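PDB 5E57: transcription regulator AmtR from Mycobacterium smegmatis, which probably binds DNA as a TetR-family transcription factor, through a helix-turn-helix motif, and takes part in nitrogen regulation. Local coordinates for residues D150-L155 with E179-V184; D92-C97 with E172-I177. All coordinates share one frame; numbering follows the deposited sequence.

Interaction 1. Residues D150-L155 with E179-V184; sequences DLPFRL and EGALRV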
loop_
_atom_site.group_PDB
_atom_site.type_symbol
_atom_site.label_atom_id
_atom_site.label_comp_id
_atom_site.label_asym_id
_atom_site.label_seq_id
_atom_site.Cartn_x
_atom_site.Cartn_y
_atom_site.Cartn_z
ATOM N N ASP A 150 4.074 -0.150 -13.289
ATOM C CA ASP A 150 3.049 -0.427 -12.199
ATOM C C ASP A 150 3.068 0.585 -11.064
ATOM O O ASP A 150 2.095 0.648 -10.276
ATOM C CB ASP A 150 3.256 -1.826 -11.599
ATOM C CG ASP A 150 1.999 -2.413 -10.970
ATOM O OD1 ASP A 150 0.842 -2.375 -11.507
ATOM O OD2 ASP A 150 2.166 -3.046 -9.939
ATOM N N LEU A 151 4.118 1.421 -11.003
ATOM C CA LEU A 151 4.331 2.234 -9.853
ATOM C C LEU A 151 3.318 3.373 -9.698
ATOM O O LEU A 151 2.937 3.669 -8.579
ATOM C CB LEU A 151 5.767 2.706 -9.756
ATOM C CG LEU A 151 6.769 1.527 -9.717
ATOM C CD1 LEU A 151 8.144 2.108 -9.590
ATOM C CD2 LEU A 151 6.513 0.544 -8.586
ATOM N N PRO A 152 2.774 3.917 -10.782
ATOM C CA PRO A 152 1.768 4.968 -10.511
ATOM C C PRO A 152 0.523 4.427 -9.858
ATOM O O PRO A 152 -0.064 5.084 -8.942
ATOM C CB PRO A 152 1.426 5.489 -11.903
ATOM C CG PRO A 152 2.698 5.355 -12.618
ATOM C CD PRO A 152 3.227 3.999 -12.177
ATOM N N PHE A 153 0.153 3.204 -10.250
ATOM C CA PHE A 153 -0.972 2.512 -9.553
ATOM C C PHE A 153 -0.650 2.312 -8.093
ATOM O O PHE A 153 -1.477 2.586 -7.231
ATOM C CB PHE A 153 -1.290 1.191 -10.233
ATOM C CG PHE A 153 -2.339 0.368 -9.559
ATOM C CD1 PHE A 153 -3.641 0.717 -9.604
ATOM C CD2 PHE A 153 -2.005 -0.874 -8.984
ATOM C CE1 PHE A 153 -4.623 -0.103 -9.028
ATOM C CE2 PHE A 153 -2.963 -1.674 -8.409
ATOM C CZ PHE A 153 -4.276 -1.288 -8.429
ATOM N N ARG A 154 0.511 1.826 -7.816
ATOM C CA ARG A 154 0.897 1.554 -6.428
ATOM C C ARG A 154 0.965 2.841 -5.593
ATOM O O ARG A 154 0.529 2.835 -4.453
ATOM C CB ARG A 154 2.210 0.832 -6.391
ATOM C CG ARG A 154 2.233 -0.496 -7.122
ATOM C CD ARG A 154 1.248 -1.461 -6.514
ATOM N NE ARG A 154 1.046 -2.653 -7.326
ATOM C CZ ARG A 154 0.065 -3.541 -7.143
ATOM N NH1 ARG A 154 -0.829 -3.393 -6.207
ATOM N NH2 ARG A 154 -0.053 -4.573 -7.948
ATOM N N LEU A 155 1.440 3.937 -6.175
ATOM C CA LEU A 155 1.448 5.260 -5.517
ATOM C C LEU A 155 0.080 5.758 -5.201
ATOM O O LEU A 155 -0.180 6.247 -4.092
ATOM C CB LEU A 155 2.204 6.319 -6.325
ATOM C CG LEU A 155 3.697 6.122 -6.214
ATOM C CD1 LEU A 155 4.433 6.786 -7.356
ATOM C CD2 LEU A 155 4.168 6.666 -4.885
ATOM N N GLU A 179 2.535 14.115 -8.699
ATOM C CA GLU A 179 3.890 14.401 -9.133
ATOM C C GLU A 179 4.838 13.151 -9.102
ATOM O O GLU A 179 5.582 12.912 -10.042
ATOM C CB GLU A 179 4.495 15.528 -8.296
ATOM C CG GLU A 179 5.899 15.774 -8.807
ATOM C CD GLU A 179 6.508 17.100 -8.362
ATOM O OE1 GLU A 179 5.757 17.984 -7.829
ATOM O OE2 GLU A 179 7.750 17.176 -8.569
ATOM N N GLY A 180 4.792 12.402 -8.004
ATOM C CA GLY A 180 5.583 11.203 -7.868
ATOM C C GLY A 180 5.316 10.169 -8.930
ATOM O O GLY A 180 6.253 9.531 -9.411
ATOM N N ALA A 181 4.039 9.989 -9.271
ATOM C CA ALA A 181 3.655 8.946 -10.197
ATOM C C ALA A 181 4.214 9.237 -11.569
ATOM O O ALA A 181 4.629 8.321 -12.269
ATOM C CB ALA A 181 2.145 8.819 -10.266
ATOM N N LEU A 182 4.310 10.515 -11.907
ATOM C CA LEU A 182 5.020 10.964 -13.088
ATOM C C LEU A 182 6.548 10.970 -13.018
ATOM O O LEU A 182 7.200 10.506 -13.986
ATOM C CB LEU A 182 4.380 12.280 -13.573
ATOM C CG LEU A 182 3.160 11.582 -14.273
ATOM C CD1 LEU A 182 1.804 11.816 -13.672
ATOM C CD2 LEU A 182 3.205 11.717 -15.781
ATOM N N ARG A 183 7.140 11.378 -11.897
ATOM C CA ARG A 183 8.593 11.213 -11.806
ATOM C C ARG A 183 9.131 9.830 -11.894
ATOM O O ARG A 183 10.242 9.622 -12.446
ATOM C CB ARG A 183 9.175 11.862 -10.569
ATOM C CG ARG A 183 8.991 13.325 -10.616
ATOM C CD ARG A 183 9.644 13.914 -9.404
ATOM N NE ARG A 183 9.281 15.305 -9.354
ATOM C CZ ARG A 183 10.028 16.252 -9.828
ATOM N NH1 ARG A 183 11.243 15.962 -10.351
ATOM N NH2 ARG A 183 9.572 17.516 -9.757
ATOM N N VAL A 184 8.388 8.850 -11.409
ATOM C CA VAL A 184 8.930 7.486 -11.402
ATOM C C VAL A 184 8.956 6.966 -12.801
ATOM O O VAL A 184 9.665 5.961 -13.074
ATOM C CB VAL A 184 8.164 6.428 -10.557
ATOM C CG1 VAL A 184 8.299 6.751 -9.122
ATOM C CG2 VAL A 184 6.690 6.337 -10.932
#
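Pro152 and Ala181 sit at the point where the backbones of helix 151-165 and helix 173-183 come nearest, their CA atoms 4.4 Å apart. Two helices can come this close where the residues facing each other are small or compact: here the CB of Pro152 lies 3.8 Å from the CB of Ala181, and the proline ring lies alongside the alanine, with CG 3.6 Å from Ala181 O. Leu155, one turn further on, reaches over the backbone at Gly180 and Ala181, its CD1 3.7 Å from Ala181 CA and 3.8 Å from Gly180 C. The other end is closed by Val184, whose CG2 meets Leu151 CB at 3.9 Å. That methyl stands between the backbone N and the carbonyl carbon of its own residue, while CG1, anti to the carbonyl carbon (chi1 -68°), turns to the Leu155 methyl.

The short helical segments run nearly antiparallel, at 161°, their axes 8.8 Å apart. Away from the touching residues, Arg154 binds Asp150 through NE and OD2 (2.9 Å), linking residues four apart at the start of the segment; Asp150 also forms a salt bridge to Arg128, and Arg154 one to Asp165 of the second subunit. Pro152 rests on Ala135 of helix 118-142, and Ala181 on Val89 of helix 82-98, so the pair is built into the helical ligand-binding domain, while Val184 packs on Gly180 of the second subunit.

The touching side chains are all apolar, and the charged side chains of both segments take no part in the contact. Ala181 O is buried here against the proline ring with no partner in the model, which may carry some polar cost.

Interaction 2. Residues D92-C97 with E172-I177; sequences DASQLC and EQPWVI
With chi1 at -53°, Ser94 holds OG beside its own backbone N and anti to the carbonyl carbon, which sets the hydroxyl against the ring of Pro174: OG lies 3.5 Å from both CB and CG of the proline. The approach is van der Waals packing, since the polar need of this hydroxyl is met within its own helix by the carbonyl O of Ile90. A similar torsion in Cys97 (chi1 -69°) brings SG within 4.4 Å of Pro174 CD. Ala93 adds its methyl, with CB 4.0 Å from Pro174 CB. Pro174, in the first turn of helix 173-183, therefore packs against Ala93, Ser94 and Cys97 of helix 82-98.

The segments cross at 144°, with axes 8.8 Å apart, within the all-helical ligand-binding domain that follows the predicted DNA-binding motif in TetR-type regulators. Helix 151-165 borders both partners: Leu96 leans on Val159, and Ile177 on Ser158.

Further along the interface, Ile177 comes in with CG2 4.4 Å from Ala93 CB, a looser touch than that of the proline. Trp175 starts out from the far side of its helix, but its indole comes back to touch His86 and Ile90 of helix 82-98.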
loop_
_atom_site.group_PDB
_atom_site.type_symbol
_atom_site.label_atom_id
_atom_site.label_comp_id
_atom_site.label_asym_id
_atom_site.label_seq_id
_atom_site.Cartn_x
_atom_site.Cartn_y
_atom_site.Cartn_z
ATOM N N ASP A 92 -8.319 9.693 -8.879
ATOM C CA ASP A 92 -8.466 8.432 -8.120
ATOM C C ASP A 92 -7.933 8.626 -6.689
ATOM O O ASP A 92 -8.598 8.253 -5.708
ATOM C CB ASP A 92 -7.684 7.326 -8.851
ATOM C CG ASP A 92 -8.092 5.930 -8.450
ATOM O OD1 ASP A 92 -8.953 5.762 -7.545
ATOM O OD2 ASP A 92 -7.464 4.999 -9.045
ATOM N N ALA A 93 -6.712 9.161 -6.551
ATOM C CA ALA A 93 -6.144 9.388 -5.209
ATOM C C ALA A 93 -7.111 10.277 -4.393
ATOM O O ALA A 93 -7.372 10.013 -3.165
ATOM C CB ALA A 93 -4.792 10.029 -5.351
ATOM N N SER A 94 -7.648 11.311 -5.026
ATOM C CA SER A 94 -8.675 12.117 -4.320
ATOM C C SER A 94 -9.852 11.324 -3.812
ATOM O O SER A 94 -10.276 11.469 -2.622
ATOM C CB SER A 94 -9.192 13.225 -5.182
ATOM O OG SER A 94 -8.115 14.008 -5.689
ATOM N N GLN A 95 -10.431 10.477 -4.667
ATOM C CA GLN A 95 -11.575 9.655 -4.206
ATOM C C GLN A 95 -11.239 8.685 -3.038
ATOM O O GLN A 95 -12.040 8.516 -2.096
ATOM C CB GLN A 95 -12.144 8.852 -5.373
ATOM C CG GLN A 95 -13.076 9.706 -6.236
ATOM C CD GLN A 95 -14.213 8.898 -6.855
ATOM O OE1 GLN A 95 -15.192 9.455 -7.392
ATOM N NE2 GLN A 95 -14.086 7.568 -6.787
ATOM N N LEU A 96 -10.068 8.058 -3.100
ATOM C CA LEU A 96 -9.592 7.232 -1.985
ATOM C C LEU A 96 -9.335 8.059 -0.730
ATOM O O LEU A 96 -9.478 7.549 0.380
ATOM C CB LEU A 96 -8.335 6.451 -2.337
ATOM C CG LEU A 96 -8.442 5.384 -3.442
ATOM C CD1 LEU A 96 -7.109 4.717 -3.729
ATOM C CD2 LEU A 96 -9.480 4.341 -3.103
ATOM N N CYS A 97 -8.939 9.317 -0.881
ATOM C CA CYS A 97 -8.776 10.191 0.297
ATOM C C CYS A 97 -10.099 10.698 0.801
ATOM O O CYS A 97 -10.183 11.088 1.956
ATOM C CB CYS A 97 -7.910 11.407 0.005
ATOM S SG CYS A 97 -6.222 10.944 -0.252
ATOM N N GLU A 172 -3.460 18.233 0.003
ATOM C CA GLU A 172 -2.547 18.268 -1.128
ATOM C C GLU A 172 -2.115 16.844 -1.481
ATOM O O GLU A 172 -1.458 16.589 -2.499
ATOM C CB GLU A 172 -1.325 19.187 -0.918
ATOM C CG GLU A 172 -0.947 19.513 0.518
ATOM C CD GLU A 172 -1.930 20.475 1.241
ATOM O OE1 GLU A 172 -2.599 21.348 0.604
ATOM O OE2 GLU A 172 -2.007 20.347 2.473
ATOM N N GLN A 173 -2.511 15.872 -0.681
ATOM C CA GLN A 173 -1.878 14.571 -0.867
ATOM C C GLN A 173 -2.051 13.976 -2.282
ATOM O O GLN A 173 -1.116 13.380 -2.838
ATOM C CB GLN A 173 -2.420 13.591 0.152
ATOM C CG GLN A 173 -1.799 12.200 0.056
ATOM C CD GLN A 173 -0.395 12.179 0.523
ATOM O OE1 GLN A 173 0.210 13.234 0.762
ATOM N NE2 GLN A 173 0.159 10.964 0.696
ATOM N N PRO A 174 -3.253 14.068 -2.840
ATOM C CA PRO A 174 -3.353 13.570 -4.222
ATOM C C PRO A 174 -2.348 14.185 -5.184
ATOM O O PRO A 174 -1.850 13.489 -6.057
ATOM C CB PRO A 174 -4.761 13.962 -4.628
ATOM C CG PRO A 174 -5.548 14.003 -3.355
ATOM C CD PRO A 174 -4.562 14.454 -2.294
ATOM N N TRP A 175 -2.057 15.487 -5.034
ATOM C CA TRP A 175 -1.179 16.193 -5.930
ATOM C C TRP A 175 0.219 15.780 -5.755
ATOM O O TRP A 175 0.992 15.769 -6.716
ATOM C CB TRP A 175 -1.353 17.736 -5.829
ATOM C CG TRP A 175 -2.785 18.160 -6.100
ATOM C CD1 TRP A 175 -3.817 18.229 -5.171
ATOM C CD2 TRP A 175 -3.376 18.472 -7.362
ATOM N NE1 TRP A 175 -5.004 18.619 -5.803
ATOM C CE2 TRP A 175 -4.744 18.802 -7.133
ATOM C CE3 TRP A 175 -2.875 18.601 -8.651
ATOM C CZ2 TRP A 175 -5.621 19.165 -8.189
ATOM C CZ3 TRP A 175 -3.743 18.962 -9.677
ATOM C CH2 TRP A 175 -5.082 19.231 -9.449
ATOM N N VAL A 176 0.565 15.424 -4.522
ATOM C CA VAL A 176 1.905 14.945 -4.228
ATOM C C VAL A 176 2.116 13.604 -4.900
ATOM O O VAL A 176 3.184 13.313 -5.446
ATOM C CB VAL A 176 2.091 14.815 -2.701
ATOM C CG1 VAL A 176 3.397 14.121 -2.356
ATOM C CG2 VAL A 176 1.987 16.194 -2.029
ATOM N N ILE A 177 1.074 12.798 -4.837
ATOM C CA ILE A 177 1.070 11.516 -5.467
ATOM C C ILE A 177 1.157 11.645 -7.013
ATOM O O ILE A 177 1.842 10.874 -7.648
ATOM C CB ILE A 177 -0.224 10.768 -5.077
ATOM C CG1 ILE A 177 -0.142 10.393 -3.592
ATOM C CG2 ILE A 177 -0.453 9.545 -5.966
ATOM C CD1 ILE A 177 0.785 9.254 -3.330
#

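Both interactions draw on helix 173-183: interaction 2 uses its N-terminal part, against helix 82-98, and interaction 1 its C-terminal part, against helix 151-165. The two meet where Ile177 packs beside Leu155, and their centres are about 12 Å apart. Both are largely buried, but interaction 2 lies nearer the centre of the chain, about 8 Å from it against about 14 Å, although Ser94 and Cys97 remain partly exposed there. Each pairs a proline with an alanine from the opposing helix. Leucine and valine enlarge the apolar patch in 150-155 with 179-184, whereas a hydroxyl and a thiol border the proline in 92-97 with 172-177. The second subunit touches both.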